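Local coordinates for protein arabinan-endo 1,5-alpha-l-arabinase (PDB 1UV4) that cleaves internal alpha-1,5-L-arabinofuranosyl linkages of arabinan, helping to degrade the plant cell wall, and carries a bound calcium ion, at residues A[184-192]-A[253-261]. Numbering follows the deposited sequence. Where two conformers were deposited one is given.
Sequences LEAPTLTYQ and PGGQDIVNG. With CA (calcium ion), chain D; EDO (1,2-ethanediol), chain G.
Thr188 has its OG1 trans to the backbone N (chi1 -173°), which aims the hydroxyl at the backbone of 257-258 and leaves CG2 facing Ile258 and Gln256. Ile258, its CG1 anti to the carbonyl carbon and chi2 extended, sends CD1 across the threonines at about a right angle. The hydroxyl accepts a nearly straight hydrogen bond from Ile258 N (3.1 Å to Thr188 OG1, 162° at the hydrogen), and Glu135 is a further partner. Alongside it, CD1 of Ile258 lies 3.6 Å from Thr190 CG2 and 3.9 Å from Thr188 CG2, a small apolar patch. These are the innermost strands of neighbouring antiparallel blades in the five-bladed beta-propeller of family 43, running nearly parallel (18°) with axes 6.5 Å apart at closest approach. That spacing and the bond through a side chain show two blades packed side by side, with no continuous sheet between them. Waters fill part of the seam: water 1 donates to Gln256 O and, weakly, to Ala186 O. Gln256, bent at chi2, brings NE2 to 2.7 Å from Ala186 O, while its OE1 is hydrogen-bonded to Ser201 on strand 195-203, the neighbour of 184-192 in its own blade. Toward the propeller axis, Asp257 holds the calcium ion through both carboxylate oxygens, OD1 at 2.3 Å and OD2 at 2.6 Å; four waters, Asp77 and Glu135 also bind it, and Thr16 hydrogen-bonds to OD2. Because Glu135 also reaches Thr188 OG1, the threonine is a second-shell residue of this site, on the same strand as Glu185, the inferred proton donor.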
# COMPACT_ATOMS: atom_id res chain seq x y z
N LEU A 184 -1.57 -3.95 12.26
CA LEU A 184 -1.07 -4.26 10.93
C LEU A 184 -1.79 -3.39 9.89
O LEU A 184 -2.87 -2.86 10.17
CB LEU A 184 -1.21 -5.74 10.59
CG LEU A 184 -2.59 -6.24 10.14
CD1 LEU A 184 -2.48 -7.69 9.69
CD2 LEU A 184 -3.57 -6.08 11.20
N GLU A 185 -1.14 -3.20 8.75
CA GLU A 185 -1.61 -2.30 7.71
C GLU A 185 -0.97 -2.61 6.38
O GLU A 185 -0.10 -3.45 6.27
CB GLU A 185 -1.28 -0.84 8.09
CG GLU A 185 0.21 -0.53 8.14
CD GLU A 185 0.59 0.96 8.15
OE1 GLU A 185 0.50 1.56 9.22
OE2 GLU A 185 1.05 1.55 7.12
N ALA A 186 -1.43 -1.91 5.36
CA ALA A 186 -0.61 -1.73 4.14
C ALA A 186 -0.39 -3.05 3.43
O ALA A 186 0.71 -3.44 3.15
CB ALA A 186 0.71 -1.05 4.46
N PRO A 187 -1.45 -3.69 3.01
CA PRO A 187 -1.25 -4.93 2.26
C PRO A 187 -0.64 -4.73 0.87
O PRO A 187 -0.82 -3.73 0.21
CB PRO A 187 -2.67 -5.47 2.13
CG PRO A 187 -3.51 -4.25 2.07
CD PRO A 187 -2.87 -3.33 3.11
N THR A 188 0.08 -5.79 0.46
CA THR A 188 0.47 -5.98 -0.93
C THR A 188 0.28 -7.45 -1.26
O THR A 188 0.51 -8.29 -0.44
CB THR A 188 1.93 -5.46 -1.21
OG1 THR A 188 2.19 -5.53 -2.63
CG2 THR A 188 2.98 -6.30 -0.57
N LEU A 189 -0.23 -7.74 -2.45
CA LEU A 189 -0.69 -9.07 -2.80
C LEU A 189 -0.35 -9.36 -4.23
O LEU A 189 -0.66 -8.54 -5.09
CB LEU A 189 -2.21 -9.13 -2.55
CG LEU A 189 -3.03 -10.39 -2.23
CD1 LEU A 189 -2.22 -11.55 -1.80
CD2 LEU A 189 -4.23 -10.17 -1.27
N THR A 190 0.23 -10.53 -4.50
CA THR A 190 0.62 -10.93 -5.84
C THR A 190 0.43 -12.43 -5.99
O THR A 190 0.46 -13.16 -5.00
CB THR A 190 2.09 -10.53 -6.11
OG1 THR A 190 2.45 -10.78 -7.49
CG2 THR A 190 3.08 -11.36 -5.29
N TYR A 191 0.24 -12.87 -7.23
CA TYR A 191 0.14 -14.29 -7.55
C TYR A 191 1.41 -14.72 -8.31
O TYR A 191 1.72 -14.17 -9.38
CB TYR A 191 -1.12 -14.51 -8.37
CG TYR A 191 -1.36 -15.94 -8.78
CD1 TYR A 191 -1.79 -16.88 -7.85
CD2 TYR A 191 -1.11 -16.33 -10.08
CE1 TYR A 191 -1.99 -18.21 -8.24
CE2 TYR A 191 -1.27 -17.63 -10.47
CZ TYR A 191 -1.74 -18.56 -9.56
OH TYR A 191 -1.90 -19.86 -10.01
N GLN A 192 2.15 -15.68 -7.73
CA GLN A 192 3.40 -16.17 -8.33
C GLN A 192 3.48 -17.66 -8.09
O GLN A 192 3.25 -18.11 -6.97
CB GLN A 192 4.63 -15.54 -7.64
CG GLN A 192 4.64 -14.06 -7.64
CD GLN A 192 4.90 -13.47 -9.01
OE1 GLN A 192 5.64 -14.05 -9.82
NE2 GLN A 192 4.27 -12.33 -9.28
N PRO A 253 10.85 -0.65 8.84
CA PRO A 253 10.46 -0.85 7.43
C PRO A 253 8.99 -1.21 7.30
O PRO A 253 8.42 -1.90 8.11
CB PRO A 253 11.29 -2.03 6.97
CG PRO A 253 11.59 -2.76 8.24
CD PRO A 253 11.80 -1.68 9.28
N GLY A 254 8.37 -0.67 6.25
CA GLY A 254 6.96 -0.91 6.01
C GLY A 254 6.45 -0.19 4.81
O GLY A 254 7.22 0.36 4.01
N GLY A 255 5.13 -0.20 4.64
CA GLY A 255 4.55 0.44 3.49
C GLY A 255 4.98 -0.21 2.20
O GLY A 255 5.05 0.43 1.15
N GLN A 256 5.26 -1.51 2.26
CA GLN A 256 5.88 -2.21 1.13
C GLN A 256 4.91 -2.44 -0.01
O GLN A 256 3.69 -2.59 0.18
CB GLN A 256 6.45 -3.53 1.63
CG GLN A 256 5.38 -4.61 1.93
CD GLN A 256 4.52 -4.29 3.16
OE1 GLN A 256 5.04 -3.82 4.17
NE2 GLN A 256 3.19 -4.48 3.02
N ASP A 257 5.45 -2.43 -1.23
CA ASP A 257 4.65 -2.70 -2.41
C ASP A 257 5.45 -3.48 -3.39
O ASP A 257 6.67 -3.25 -3.54
CB ASP A 257 4.15 -1.37 -3.00
CG ASP A 257 2.99 -1.55 -3.89
OD1 ASP A 257 2.17 -2.49 -3.72
OD2 ASP A 257 2.79 -0.77 -4.78
N ILE A 258 4.82 -4.50 -3.95
CA ILE A 258 5.44 -5.37 -4.98
C ILE A 258 5.20 -4.73 -6.31
O ILE A 258 4.02 -4.46 -6.69
CB ILE A 258 4.87 -6.77 -4.94
CG1 ILE A 258 5.22 -7.45 -3.61
CG2 ILE A 258 5.50 -7.56 -6.06
CD1 ILE A 258 4.30 -8.69 -3.29
N VAL A 259 6.28 -4.46 -7.03
CA VAL A 259 6.31 -3.78 -8.28
C VAL A 259 6.82 -4.78 -9.39
O VAL A 259 7.84 -5.44 -9.24
CB VAL A 259 7.13 -2.47 -8.12
CG1 VAL A 259 7.37 -1.85 -9.46
CG2 VAL A 259 6.41 -1.53 -7.16
N ASN A 260 6.07 -4.92 -10.48
CA ASN A 260 6.45 -5.84 -11.58
C ASN A 260 6.71 -7.30 -11.14
O ASN A 260 7.42 -8.06 -11.81
CB ASN A 260 7.71 -5.32 -12.32
CG ASN A 260 7.51 -3.95 -12.97
OD1 ASN A 260 6.47 -3.30 -12.80
ND2 ASN A 260 8.52 -3.52 -13.73
N GLY A 261 6.13 -7.72 -10.03
CA GLY A 261 6.27 -9.06 -9.54
C GLY A 261 7.56 -9.34 -8.79
O GLY A 261 7.51 -10.17 -7.89
CA CA D . 0.66 -2.17 -5.44
C1 EDO G . 2.90 -0.64 -10.62
O1 EDO G . 3.38 -0.37 -9.33
C2 EDO G . 3.58 -1.87 -11.20
O2 EDO G . 3.53 -1.82 -12.60
O HOH W 1 1.67 -1.27 1.22
O HOH W 2 0.51 -1.78 -1.38
O HOH W 3 1.23 -4.42 -5.83
O HOH W 4 2.41 -2.66 -7.49
O HOH W 5 -1.15 -2.54 -7.05
O HOH W 6 1.34 -0.79 -7.18